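Local structure of CD1-2 antigen (Gallus gallus, 3DBX) at residues R54-E59 against L175-E180; L35-I40 against L247-R252; R124-Y129 against T142-V147; C267-C272 against R277-P282. The protein probably binds lipid antigens in a hydrophobic groove and presents them to T cells, as other CD1 molecules of the MHC class I-like family do. All coordinates share one frame; numbering follows the deposited sequence.

Contact 1 of 4, residues R54-E59 against L175-E180; sequences RPWVQE and LMLHEE
W56 sets its indole against the last turn of helix 156-180 and meets L177 and E180 there. The ring corner CZ3 does most of the touching on the L177 side. It lies 3.7 Å from L177 CD2 and 3.6 Å from the carbonyl oxygen L177 O. The two side chains cross at about a right angle. L177 reaches the ring with CG beside its backbone N (chi1 -71°), which brings the CD2 branch forward. E180 O sits 3.4 Å from W56 CB, and both this oxygen and L177 O stand obliquely to the indole. E180 meets the tryptophan side chain through CB, 4.0 Å from W56 CE3; its chain is bent at chi2.

This is the platform domain of the MHC class I-like fold. The loop after strand 50-52 packs against the C-terminal end of helix 156-180, one of the two helical walls of the groove. One face of the indole is lined from its own loop: R54 CB and V57 CG2 each lie 3.5 Å above the ring plane, offset toward the rim. V57 CG2 also comes within 4.5 Å of L177 CD2, at the margin of contact. I40 of strand 38-43 touches both W56 and V57. W56 NE1 makes a weak hydrogen bond to D184. W56 O is buried by the contact and has no modelled partner.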
loop_
_atom_site.group_PDB
_atom_site.type_symbol
_atom_site.label_atom_id
_atom_site.label_comp_id
_atom_site.label_asym_id
_atom_site.label_seq_id
_atom_site.Cartn_x
_atom_site.Cartn_y
_atom_site.Cartn_z
ATOM N N ARG A 54 -10.668 -4.429 -13.400
ATOM C CA ARG A 54 -10.450 -5.790 -13.907
ATOM C C ARG A 54 -11.588 -6.213 -14.809
ATOM O O ARG A 54 -12.728 -5.870 -14.522
ATOM C CB ARG A 54 -10.287 -6.789 -12.747
ATOM C CG ARG A 54 -9.121 -6.476 -11.828
ATOM C CD ARG A 54 -7.818 -6.845 -12.492
ATOM N NE ARG A 54 -6.689 -6.572 -11.616
ATOM C CZ ARG A 54 -5.599 -5.906 -11.982
ATOM N NH1 ARG A 54 -5.477 -5.463 -13.234
ATOM N NH2 ARG A 54 -4.620 -5.697 -11.105
ATOM N N PRO A 55 -11.278 -6.968 -15.901
ATOM C CA PRO A 55 -12.310 -7.399 -16.848
ATOM C C PRO A 55 -13.341 -8.366 -16.247
ATOM O O PRO A 55 -14.465 -8.438 -16.758
ATOM C CB PRO A 55 -11.506 -8.067 -17.983
ATOM C CG PRO A 55 -10.102 -7.568 -17.819
ATOM C CD PRO A 55 -9.941 -7.432 -16.328
ATOM N N TRP A 56 -12.967 -9.082 -15.182
ATOM C CA TRP A 56 -13.885 -9.974 -14.436
ATOM C C TRP A 56 -14.767 -9.255 -13.383
ATOM O O TRP A 56 -15.655 -9.877 -12.802
ATOM C CB TRP A 56 -13.106 -11.143 -13.778
ATOM C CG TRP A 56 -12.021 -10.712 -12.780
ATOM C CD1 TRP A 56 -10.692 -10.566 -13.034
ATOM C CD2 TRP A 56 -12.199 -10.377 -11.396
ATOM N NE1 TRP A 56 -10.028 -10.147 -11.902
ATOM C CE2 TRP A 56 -10.933 -10.013 -10.887
ATOM C CE3 TRP A 56 -13.303 -10.340 -10.543
ATOM C CZ2 TRP A 56 -10.742 -9.632 -9.568
ATOM C CZ3 TRP A 56 -13.115 -9.948 -9.242
ATOM C CH2 TRP A 56 -11.846 -9.608 -8.761
ATOM N N VAL A 57 -14.518 -7.962 -13.133
ATOM C CA VAL A 57 -15.236 -7.188 -12.097
ATOM C C VAL A 57 -16.612 -6.561 -12.501
ATOM O O VAL A 57 -17.487 -6.360 -11.637
ATOM C CB VAL A 57 -14.307 -6.070 -11.499
ATOM C CG1 VAL A 57 -15.098 -5.020 -10.722
ATOM C CG2 VAL A 57 -13.235 -6.658 -10.593
ATOM N N GLN A 58 -16.804 -6.282 -13.797
ATOM C CA GLN A 58 -17.840 -5.339 -14.278
ATOM C C GLN A 58 -19.308 -5.784 -14.147
ATOM O O GLN A 58 -20.078 -5.185 -13.381
ATOM C CB GLN A 58 -17.543 -4.929 -15.738
ATOM C CG GLN A 58 -18.008 -3.525 -16.131
ATOM C CD GLN A 58 -19.492 -3.453 -16.444
ATOM O OE1 GLN A 58 -19.988 -4.104 -17.374
ATOM N NE2 GLN A 58 -20.212 -2.650 -15.669
ATOM N N GLU A 59 -19.685 -6.808 -14.920
ATOM C CA GLU A 59 -21.079 -7.261 -15.030
ATOM C C GLU A 59 -21.492 -8.176 -13.871
ATOM O O GLU A 59 -22.285 -9.108 -14.046
ATOM C CB GLU A 59 -21.307 -7.971 -16.376
ATOM N N LEU A 175 -18.215 -12.660 -2.080
ATOM C CA LEU A 175 -18.528 -14.005 -2.517
ATOM C C LEU A 175 -18.600 -14.118 -4.034
ATOM O O LEU A 175 -18.010 -15.027 -4.627
ATOM C CB LEU A 175 -19.849 -14.450 -1.891
ATOM C CG LEU A 175 -19.768 -15.449 -0.739
ATOM C CD1 LEU A 175 -18.850 -14.948 0.365
ATOM C CD2 LEU A 175 -21.162 -15.746 -0.201
ATOM N N MET A 176 -19.317 -13.187 -4.653
ATOM C CA MET A 176 -19.424 -13.133 -6.105
ATOM C C MET A 176 -18.071 -12.796 -6.765
ATOM O O MET A 176 -17.721 -13.379 -7.797
ATOM C CB MET A 176 -20.556 -12.185 -6.530
ATOM C CG MET A 176 -21.948 -12.651 -6.019
ATOM S SD MET A 176 -23.436 -11.742 -6.544
ATOM C CE MET A 176 -23.935 -12.658 -8.009
ATOM N N LEU A 177 -17.296 -11.906 -6.142
ATOM C CA LEU A 177 -15.999 -11.496 -6.691
ATOM C C LEU A 177 -14.996 -12.631 -6.583
ATOM O O LEU A 177 -14.180 -12.845 -7.479
ATOM C CB LEU A 177 -15.446 -10.271 -5.964
ATOM C CG LEU A 177 -16.085 -8.883 -6.150
ATOM C CD1 LEU A 177 -15.406 -7.903 -5.214
ATOM C CD2 LEU A 177 -16.033 -8.390 -7.597
ATOM N N HIS A 178 -15.059 -13.342 -5.461
ATOM C CA HIS A 178 -14.201 -14.475 -5.198
ATOM C C HIS A 178 -14.389 -15.562 -6.270
ATOM O O HIS A 178 -13.417 -16.127 -6.748
ATOM C CB HIS A 178 -14.519 -15.019 -3.801
ATOM C CG HIS A 178 -13.516 -15.996 -3.284
ATOM N ND1 HIS A 178 -13.756 -17.353 -3.237
ATOM C CD2 HIS A 178 -12.269 -15.815 -2.789
ATOM C CE1 HIS A 178 -12.698 -17.970 -2.734
ATOM N NE2 HIS A 178 -11.782 -17.057 -2.449
ATOM N N GLU A 179 -15.639 -15.830 -6.645
ATOM C CA GLU A 179 -16.005 -16.814 -7.669
ATOM C C GLU A 179 -15.556 -16.461 -9.114
ATOM O O GLU A 179 -15.291 -17.353 -9.930
ATOM C CB GLU A 179 -17.526 -17.070 -7.574
ATOM C CG GLU A 179 -18.246 -17.515 -8.846
ATOM C CD GLU A 179 -19.672 -18.008 -8.585
ATOM O OE1 GLU A 179 -19.917 -18.614 -7.515
ATOM O OE2 GLU A 179 -20.552 -17.818 -9.458
ATOM N N GLU A 180 -15.459 -15.164 -9.401
ATOM C CA GLU A 180 -15.194 -14.614 -10.740
ATOM C C GLU A 180 -13.728 -14.209 -10.928
ATOM O O GLU A 180 -13.238 -14.071 -12.055
ATOM C CB GLU A 180 -16.004 -13.315 -10.905
ATOM C CG GLU A 180 -17.482 -13.501 -11.017
ATOM C CD GLU A 180 -17.863 -14.159 -12.312
ATOM O OE1 GLU A 180 -17.354 -13.717 -13.368
ATOM O OE2 GLU A 180 -18.664 -15.114 -12.274
#

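Contact 2 of 4, residues L35-I40 against L247-R252; sequences LADVPI and LTYQLR
The type II' turn from L35 to V38, which links strands 27-35 and 38-43, meets the immunoglobulin domain through D37 and V38. The main bond runs from Y249 OH to D37 OD2, at 2.6 Å. The oxygen is met on its anti side, with the hydroxyl 18° out of the carboxylate plane. Carboxylate and phenol ring are nearly coplanar, 7° apart, and OD2 lies at the ring edge, 3.3 Å from Y249 CE2. D37 and Y249 come from opposite directions.

This is the junction of the two domains of a CD1 chain: the turn belongs to the MHC-like platform, and Y249 lies on strand 249-257 of the C1-set domain. D37 OD1 is bonded to a second tyrosine, Y215, so two phenols hold the carboxylate and fix its rotation. L247 adds an apolar cover. Its CD1 is 3.8 Å from D37 O and 4.0 Å from D37 OD2. The other branch, CD2, approaches V38 CG2 at 4.2 Å. L247 has backbone angles in the left-handed helical region. Its carbonyl oxygen takes a hydrogen bond from R187 NH2.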
loop_
_atom_site.group_PDB
_atom_site.type_symbol
_atom_site.label_atom_id
_atom_site.label_comp_id
_atom_site.label_asym_id
_atom_site.label_seq_id
_atom_site.Cartn_x
_atom_site.Cartn_y
_atom_site.Cartn_z
ATOM N N LEU A 35 -9.834 -6.124 -3.076
ATOM C CA LEU A 35 -10.064 -7.455 -2.551
ATOM C C LEU A 35 -8.676 -8.092 -2.504
ATOM O O LEU A 35 -8.006 -8.116 -3.531
ATOM C CB LEU A 35 -11.028 -8.266 -3.446
ATOM C CG LEU A 35 -11.485 -9.629 -2.914
ATOM C CD1 LEU A 35 -12.340 -9.482 -1.678
ATOM C CD2 LEU A 35 -12.225 -10.466 -3.983
ATOM N N ALA A 36 -8.255 -8.605 -1.338
ATOM C CA ALA A 36 -6.837 -8.906 -1.062
ATOM C C ALA A 36 -5.965 -7.678 -1.419
ATOM O O ALA A 36 -6.233 -6.586 -0.919
ATOM C CB ALA A 36 -6.372 -10.183 -1.808
ATOM N N ASP A 37 -4.977 -7.832 -2.294
ATOM C CA ASP A 37 -4.192 -6.668 -2.793
ATOM C C ASP A 37 -4.554 -6.290 -4.219
ATOM O O ASP A 37 -3.829 -5.557 -4.877
ATOM C CB ASP A 37 -2.665 -6.932 -2.698
ATOM C CG ASP A 37 -2.236 -8.240 -3.321
ATOM O OD1 ASP A 37 -3.094 -8.996 -3.824
ATOM O OD2 ASP A 37 -1.013 -8.518 -3.312
ATOM N N VAL A 38 -5.686 -6.783 -4.701
ATOM C CA VAL A 38 -6.085 -6.548 -6.082
ATOM C C VAL A 38 -7.040 -5.368 -6.052
ATOM O O VAL A 38 -8.081 -5.464 -5.394
ATOM C CB VAL A 38 -6.872 -7.760 -6.628
ATOM C CG1 VAL A 38 -7.363 -7.481 -8.067
ATOM C CG2 VAL A 38 -6.003 -9.034 -6.552
ATOM N N PRO A 39 -6.675 -4.261 -6.726
ATOM C CA PRO A 39 -7.552 -3.106 -6.926
ATOM C C PRO A 39 -8.754 -3.519 -7.771
ATOM O O PRO A 39 -8.580 -4.069 -8.856
ATOM C CB PRO A 39 -6.666 -2.153 -7.710
ATOM C CG PRO A 39 -5.244 -2.563 -7.330
ATOM C CD PRO A 39 -5.351 -4.043 -7.348
ATOM N N ILE A 40 -9.960 -3.308 -7.249
ATOM C CA ILE A 40 -11.216 -3.726 -7.908
ATOM C C ILE A 40 -11.836 -2.519 -8.614
ATOM O O ILE A 40 -12.341 -2.629 -9.741
ATOM C CB ILE A 40 -12.223 -4.344 -6.851
ATOM C CG1 ILE A 40 -11.715 -5.684 -6.356
ATOM C CG2 ILE A 40 -13.583 -4.565 -7.426
ATOM C CD1 ILE A 40 -11.097 -6.519 -7.436
ATOM N N LEU A 247 1.984 -6.195 -10.039
ATOM C CA LEU A 247 1.487 -6.926 -8.881
ATOM C C LEU A 247 2.362 -8.144 -8.569
ATOM O O LEU A 247 1.856 -9.257 -8.474
ATOM C CB LEU A 247 0.013 -7.361 -9.074
ATOM C CG LEU A 247 -0.812 -7.669 -7.821
ATOM C CD1 LEU A 247 -0.646 -6.577 -6.767
ATOM C CD2 LEU A 247 -2.276 -7.832 -8.157
ATOM N N THR A 248 3.673 -7.931 -8.447
ATOM C CA THR A 248 4.566 -8.875 -7.771
ATOM C C THR A 248 5.326 -8.068 -6.684
ATOM O O THR A 248 5.169 -6.859 -6.584
ATOM C CB THR A 248 5.564 -9.543 -8.692
ATOM O OG1 THR A 248 6.342 -8.546 -9.327
ATOM C CG2 THR A 248 4.896 -10.447 -9.763
ATOM N N TYR A 249 6.138 -8.723 -5.864
ATOM C CA TYR A 249 6.791 -8.025 -4.750
ATOM C C TYR A 249 8.284 -8.358 -4.705
ATOM O O TYR A 249 8.715 -9.273 -5.367
ATOM C CB TYR A 249 6.123 -8.408 -3.417
ATOM C CG TYR A 249 4.674 -7.948 -3.308
ATOM C CD1 TYR A 249 4.366 -6.667 -2.844
ATOM C CD2 TYR A 249 3.628 -8.794 -3.692
ATOM C CE1 TYR A 249 3.059 -6.248 -2.741
ATOM C CE2 TYR A 249 2.292 -8.373 -3.604
ATOM C CZ TYR A 249 2.027 -7.100 -3.138
ATOM O OH TYR A 249 0.746 -6.647 -3.010
ATOM N N GLN A 250 9.046 -7.595 -3.910
ATOM C CA GLN A 250 10.477 -7.730 -3.758
ATOM C C GLN A 250 10.832 -7.423 -2.285
ATOM O O GLN A 250 10.197 -6.611 -1.667
ATOM C CB GLN A 250 11.126 -6.586 -4.523
ATOM C CG GLN A 250 11.839 -7.028 -5.694
ATOM C CD GLN A 250 12.520 -5.905 -6.399
ATOM O OE1 GLN A 250 11.983 -5.331 -7.358
ATOM N NE2 GLN A 250 13.723 -5.607 -5.967
ATOM N N LEU A 251 11.897 -8.013 -1.771
ATOM C CA LEU A 251 12.293 -7.848 -0.361
ATOM C C LEU A 251 13.808 -8.028 -0.384
ATOM O O LEU A 251 14.334 -8.780 -1.225
ATOM C CB LEU A 251 11.673 -9.007 0.486
ATOM C CG LEU A 251 11.812 -9.072 2.002
ATOM C CD1 LEU A 251 10.755 -10.042 2.502
ATOM C CD2 LEU A 251 13.150 -9.628 2.368
ATOM N N ARG A 252 14.495 -7.365 0.539
ATOM C CA ARG A 252 15.929 -7.542 0.749
ATOM C C ARG A 252 16.109 -7.929 2.227
ATOM O O ARG A 252 15.548 -7.249 3.104
ATOM C CB ARG A 252 16.587 -6.182 0.523
ATOM C CG ARG A 252 17.758 -6.101 -0.465
ATOM C CD ARG A 252 18.152 -4.574 -0.641
ATOM N NE ARG A 252 19.579 -4.305 -0.384
ATOM C CZ ARG A 252 20.094 -3.903 0.786
ATOM N NH1 ARG A 252 19.315 -3.727 1.855
ATOM N NH2 ARG A 252 21.398 -3.673 0.887
#

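Contact 3 of 4, residues R124-Y129 against T142-V147; sequences RDLVTY and TLLAKV
The flat groups here are peptide carbonyls, and each meets a methyl group across the contact. A145 CB lies 3.8 Å from L126 O, and V127 CG1 lies 3.5 Å from A145 O. In the MHC class I-like platform this is the seat of a groove helix on the sheet: helix 143-154 starts over strand 124-130. The short segment axes approach to 7.8 Å and run nearly parallel, 15° apart. L126 and V127 form a classic beta bulge, both facing I119 of the neighbouring strand 113-121, and both side chains touch the helix. The side chain of V127 is about 7 Å from a bound palmitic acid. M148, one turn further along the helix, touches L126 and V127. L126 has CG trans to the backbone N (chi1 178°), which carries its two end methyls to the helix. L126 CD1 packs 3.9 Å from A145 CB. The leucine also crosses L144 at about a right angle, with L126 CD1 3.8 Å from L144 CD2.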
loop_
_atom_site.group_PDB
_atom_site.type_symbol
_atom_site.label_atom_id
_atom_site.label_comp_id
_atom_site.label_asym_id
_atom_site.label_seq_id
_atom_site.Cartn_x
_atom_site.Cartn_y
_atom_site.Cartn_z
ATOM N N ARG A 124 -4.141 11.636 11.318
ATOM C CA ARG A 124 -4.247 10.986 12.617
ATOM C C ARG A 124 -5.692 10.526 12.754
ATOM O O ARG A 124 -6.564 11.085 12.099
ATOM C CB ARG A 124 -3.944 11.998 13.744
ATOM C CG ARG A 124 -2.554 12.625 13.671
ATOM C CD ARG A 124 -2.310 13.664 14.775
ATOM N NE ARG A 124 -3.240 14.796 14.717
ATOM C CZ ARG A 124 -3.968 15.240 15.745
ATOM N NH1 ARG A 124 -3.909 14.638 16.933
ATOM N NH2 ARG A 124 -4.762 16.295 15.589
ATOM N N ASP A 125 -5.954 9.550 13.624
ATOM C CA ASP A 125 -7.329 9.089 13.874
ATOM C C ASP A 125 -8.207 10.237 14.338
ATOM O O ASP A 125 -7.730 11.157 15.014
ATOM C CB ASP A 125 -7.372 7.977 14.924
ATOM C CG ASP A 125 -6.417 6.839 14.624
ATOM O OD1 ASP A 125 -5.920 6.747 13.472
ATOM O OD2 ASP A 125 -6.147 6.038 15.554
ATOM N N LEU A 126 -9.487 10.176 13.962
ATOM C CA LEU A 126 -10.460 11.212 14.332
ATOM C C LEU A 126 -11.709 10.634 15.011
ATOM O O LEU A 126 -12.026 11.045 16.118
ATOM C CB LEU A 126 -10.839 12.093 13.128
ATOM C CG LEU A 126 -11.884 13.200 13.361
ATOM C CD1 LEU A 126 -11.371 14.236 14.336
ATOM C CD2 LEU A 126 -12.316 13.855 12.047
ATOM N N VAL A 127 -12.414 9.712 14.342
ATOM C CA VAL A 127 -13.548 8.955 14.941
ATOM C C VAL A 127 -13.622 7.506 14.420
ATOM O O VAL A 127 -13.199 7.218 13.294
ATOM C CB VAL A 127 -14.950 9.649 14.745
ATOM C CG1 VAL A 127 -15.033 10.958 15.506
ATOM C CG2 VAL A 127 -15.284 9.867 13.271
ATOM N N THR A 128 -14.147 6.589 15.233
ATOM C CA THR A 128 -14.341 5.211 14.754
ATOM C C THR A 128 -15.776 4.701 14.947
ATOM O O THR A 128 -16.467 5.142 15.851
ATOM C CB THR A 128 -13.302 4.217 15.354
ATOM O OG1 THR A 128 -13.361 2.974 14.637
ATOM C CG2 THR A 128 -13.552 3.960 16.824
ATOM N N TYR A 129 -16.215 3.784 14.086
ATOM C CA TYR A 129 -17.567 3.234 14.196
ATOM C C TYR A 129 -17.603 1.866 14.873
ATOM O O TYR A 129 -17.043 0.892 14.376
ATOM C CB TYR A 129 -18.290 3.219 12.840
ATOM C CG TYR A 129 -19.682 2.614 12.887
ATOM C CD1 TYR A 129 -20.713 3.235 13.602
ATOM C CD2 TYR A 129 -19.972 1.412 12.228
ATOM C CE1 TYR A 129 -21.993 2.684 13.653
ATOM C CE2 TYR A 129 -21.267 0.847 12.281
ATOM C CZ TYR A 129 -22.264 1.494 12.995
ATOM O OH TYR A 129 -23.536 0.964 13.063
ATOM N N THR A 142 -10.665 16.543 21.045
ATOM C CA THR A 142 -11.069 17.919 20.678
ATOM C C THR A 142 -12.501 18.062 20.086
ATOM O O THR A 142 -13.251 17.081 20.018
ATOM C CB THR A 142 -10.007 18.608 19.774
ATOM O OG1 THR A 142 -10.287 20.013 19.687
ATOM C CG2 THR A 142 -9.964 17.979 18.368
ATOM N N LEU A 143 -12.859 19.288 19.679
ATOM C CA LEU A 143 -14.209 19.635 19.192
ATOM C C LEU A 143 -14.606 18.918 17.902
ATOM O O LEU A 143 -15.712 18.374 17.822
ATOM C CB LEU A 143 -14.337 21.147 18.976
ATOM C CG LEU A 143 -15.607 21.704 18.316
ATOM C CD1 LEU A 143 -16.748 21.892 19.329
ATOM C CD2 LEU A 143 -15.290 23.025 17.631
ATOM N N LEU A 144 -13.725 18.928 16.896
ATOM C CA LEU A 144 -14.046 18.305 15.614
ATOM C C LEU A 144 -14.379 16.833 15.823
ATOM O O LEU A 144 -15.291 16.302 15.180
ATOM C CB LEU A 144 -12.910 18.473 14.599
ATOM C CG LEU A 144 -13.018 17.738 13.253
ATOM C CD1 LEU A 144 -14.002 18.414 12.311
ATOM C CD2 LEU A 144 -11.653 17.631 12.598
ATOM N N ALA A 145 -13.649 16.190 16.735
ATOM C CA ALA A 145 -13.910 14.800 17.101
ATOM C C ALA A 145 -15.244 14.626 17.821
ATOM O O ALA A 145 -15.942 13.652 17.591
ATOM C CB ALA A 145 -12.780 14.246 17.944
ATOM N N LYS A 146 -15.580 15.571 18.697
ATOM C CA LYS A 146 -16.818 15.521 19.481
ATOM C C LYS A 146 -18.046 15.778 18.602
ATOM O O LYS A 146 -19.076 15.124 18.766
ATOM C CB LYS A 146 -16.752 16.533 20.641
ATOM C CG LYS A 146 -17.983 16.594 21.538
ATOM C CD LYS A 146 -17.859 17.711 22.574
ATOM C CE LYS A 146 -19.183 17.967 23.299
ATOM N NZ LYS A 146 -19.116 19.151 24.198
ATOM N N VAL A 147 -17.918 16.728 17.672
ATOM C CA VAL A 147 -18.998 17.131 16.772
ATOM C C VAL A 147 -19.322 16.024 15.750
ATOM O O VAL A 147 -20.485 15.642 15.596
ATOM C CB VAL A 147 -18.660 18.470 16.051
ATOM C CG1 VAL A 147 -19.618 18.735 14.903
ATOM C CG2 VAL A 147 -18.676 19.644 17.038
#

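Contact 4 of 4, residues C267-C272 against R277-P282; sequences CRVQHC and RSLLVP
L279 O receives the shortest bond of the pair, from V269 N at 2.8 Å, in the carbonyl plane. R268 CA adds a CH-O contact to the same oxygen at 3.3 Å. L279 N returns a bond to V269 O at 3.0 Å, also in plane. C267 and V281 pair the same way, with both bonds at 2.9 Å. The donor V281 N comes nearly along the C=O axis of C267, whereas C267 N is tilted 33° from the carbonyl plane of V281.

The two strands form an antiparallel hairpin at the edge of one sheet of the immunoglobulin sandwich. C267 carries the disulfide to C209 in the facing sheet. C267, V269, L279 and V281 share the inner face, toward strand 192-200. V269 and L279 lie side by side there, pointing the same way, with CB to CB at 3.8 Å.

R268 and L280, a non-hydrogen-bonded pair, turn to the other face, where both touch L224. L280 CD1 lies near R268 CB. The arginine chain runs past S278: R268 CD is 3.6 Å from S278 OG, a plain packing contact. The chain bends at chi3, about the CG-CD bond whose two carbons meet the serine.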
loop_
_atom_site.group_PDB
_atom_site.type_symbol
_atom_site.label_atom_id
_atom_site.label_comp_id
_atom_site.label_asym_id
_atom_site.label_seq_id
_atom_site.Cartn_x
_atom_site.Cartn_y
_atom_site.Cartn_z
ATOM N N CYS A 267 20.902 -17.879 2.297
ATOM C CA CYS A 267 19.558 -17.318 2.422
ATOM C C CYS A 267 18.518 -18.407 2.092
ATOM O O CYS A 267 18.649 -19.056 1.066
ATOM C CB CYS A 267 19.432 -16.175 1.390
ATOM S SG CYS A 267 17.923 -15.287 1.553
ATOM N N ARG A 268 17.524 -18.613 2.958
ATOM C CA ARG A 268 16.441 -19.534 2.692
ATOM C C ARG A 268 15.113 -18.763 2.606
ATOM O O ARG A 268 14.826 -17.888 3.448
ATOM C CB ARG A 268 16.383 -20.647 3.755
ATOM C CG ARG A 268 15.263 -21.692 3.474
ATOM C CD ARG A 268 15.457 -23.016 4.153
ATOM N NE ARG A 268 15.186 -22.958 5.589
ATOM C CZ ARG A 268 15.681 -23.801 6.490
ATOM N NH1 ARG A 268 16.467 -24.817 6.142
ATOM N NH2 ARG A 268 15.387 -23.622 7.761
ATOM N N VAL A 269 14.339 -19.068 1.567
ATOM C CA VAL A 269 13.084 -18.356 1.262
ATOM C C VAL A 269 11.941 -19.343 1.288
ATOM O O VAL A 269 11.953 -20.368 0.589
ATOM C CB VAL A 269 13.109 -17.653 -0.115
ATOM C CG1 VAL A 269 11.931 -16.735 -0.251
ATOM C CG2 VAL A 269 14.372 -16.825 -0.297
ATOM N N GLN A 270 10.955 -19.045 2.115
ATOM C CA GLN A 270 9.766 -19.880 2.232
ATOM C C GLN A 270 8.637 -19.011 1.635
ATOM O O GLN A 270 8.519 -17.814 1.940
ATOM C CB GLN A 270 9.554 -20.237 3.710
ATOM C CG GLN A 270 8.170 -20.864 4.093
ATOM C CD GLN A 270 7.987 -21.020 5.618
ATOM O OE1 GLN A 270 8.534 -20.231 6.418
ATOM N NE2 GLN A 270 7.254 -22.054 6.025
ATOM N N HIS A 271 7.888 -19.588 0.696
ATOM C CA HIS A 271 6.797 -18.903 0.013
ATOM C C HIS A 271 5.780 -19.957 -0.361
ATOM O O HIS A 271 6.145 -21.068 -0.720
ATOM C CB HIS A 271 7.308 -18.167 -1.235
ATOM C CG HIS A 271 6.264 -17.272 -1.859
ATOM N ND1 HIS A 271 5.517 -17.649 -2.950
ATOM C CD2 HIS A 271 5.810 -16.049 -1.498
ATOM C CE1 HIS A 271 4.670 -16.678 -3.259
ATOM N NE2 HIS A 271 4.840 -15.687 -2.401
ATOM N N CYS A 272 4.498 -19.634 -0.240
ATOM C CA CYS A 272 3.457 -20.632 -0.453
ATOM C C CYS A 272 3.450 -21.200 -1.896
ATOM O O CYS A 272 3.044 -22.334 -2.099
ATOM C CB CYS A 272 2.082 -20.070 -0.066
ATOM S SG CYS A 272 1.491 -18.751 -1.155
ATOM N N ARG A 277 9.085 -27.219 -0.783
ATOM C CA ARG A 277 10.466 -26.912 -1.125
ATOM C C ARG A 277 10.785 -25.445 -0.886
ATOM O O ARG A 277 10.020 -24.576 -1.263
ATOM C CB ARG A 277 10.769 -27.276 -2.582
ATOM C CG ARG A 277 11.170 -28.737 -2.801
ATOM C CD ARG A 277 12.151 -28.864 -3.983
ATOM N NE ARG A 277 13.553 -28.671 -3.599
ATOM C CZ ARG A 277 14.415 -27.846 -4.197
ATOM N NH1 ARG A 277 14.047 -27.085 -5.235
ATOM N NH2 ARG A 277 15.661 -27.771 -3.754
ATOM N N SER A 278 11.896 -25.172 -0.224
ATOM C CA SER A 278 12.355 -23.796 -0.054
ATOM C C SER A 278 13.202 -23.443 -1.249
ATOM O O SER A 278 13.666 -24.316 -1.996
ATOM C CB SER A 278 13.272 -23.691 1.173
ATOM O OG SER A 278 12.696 -24.358 2.272
ATOM N N LEU A 279 13.437 -22.153 -1.382
ATOM C CA LEU A 279 14.478 -21.642 -2.217
ATOM C C LEU A 279 15.677 -21.453 -1.294
ATOM O O LEU A 279 15.576 -20.700 -0.307
ATOM C CB LEU A 279 14.009 -20.290 -2.753
ATOM C CG LEU A 279 14.871 -19.393 -3.607
ATOM C CD1 LEU A 279 15.404 -20.118 -4.846
ATOM C CD2 LEU A 279 14.000 -18.201 -3.968
ATOM N N LEU A 280 16.805 -22.095 -1.615
ATOM C CA LEU A 280 18.001 -22.010 -0.802
ATOM C C LEU A 280 19.186 -21.491 -1.647
ATOM O O LEU A 280 19.587 -22.139 -2.639
ATOM C CB LEU A 280 18.334 -23.366 -0.176
ATOM C CG LEU A 280 19.609 -23.378 0.668
ATOM C CD1 LEU A 280 19.361 -22.746 2.034
ATOM C CD2 LEU A 280 20.153 -24.782 0.806
ATOM N N VAL A 281 19.749 -20.356 -1.228
ATOM C CA VAL A 281 20.765 -19.630 -1.998
ATOM C C VAL A 281 22.036 -19.379 -1.170
ATOM O O VAL A 281 22.034 -18.529 -0.286
ATOM C CB VAL A 281 20.202 -18.293 -2.582
ATOM C CG1 VAL A 281 21.158 -17.721 -3.580
ATOM C CG2 VAL A 281 18.855 -18.532 -3.282
ATOM N N PRO A 282 23.118 -20.142 -1.445
ATOM C CA PRO A 282 24.379 -20.050 -0.706
ATOM C C PRO A 282 25.090 -18.738 -0.970
ATOM O O PRO A 282 24.896 -18.144 -2.041
ATOM C CB PRO A 282 25.220 -21.210 -1.284
ATOM C CG PRO A 282 24.245 -22.095 -1.980
ATOM C CD PRO A 282 23.198 -21.161 -2.504
#

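How the contacts relate
Contacts 1 and 3 are buried and belong to the MHC-like platform. Both set a helix against other parts of that domain, by apolar side chains and carbonyl oxygens, without hydrogen bonds between the segments. They do not touch, with nearest atoms about 20 Å apart. Contact 2 is partly buried and joins the platform to the immunoglobulin domain; its two segments share one hydroxyl-carboxylate bond with some apolar cover. It reaches the same eight-stranded sheet as contact 3, and it touches contact 1, where L35 packs on L177. Contact 4, also partly buried, lies within the immunoglobulin domain, about 46 Å from contact 3 between centres. It is held by regular backbone bonds, with one face turned inward and the other outward.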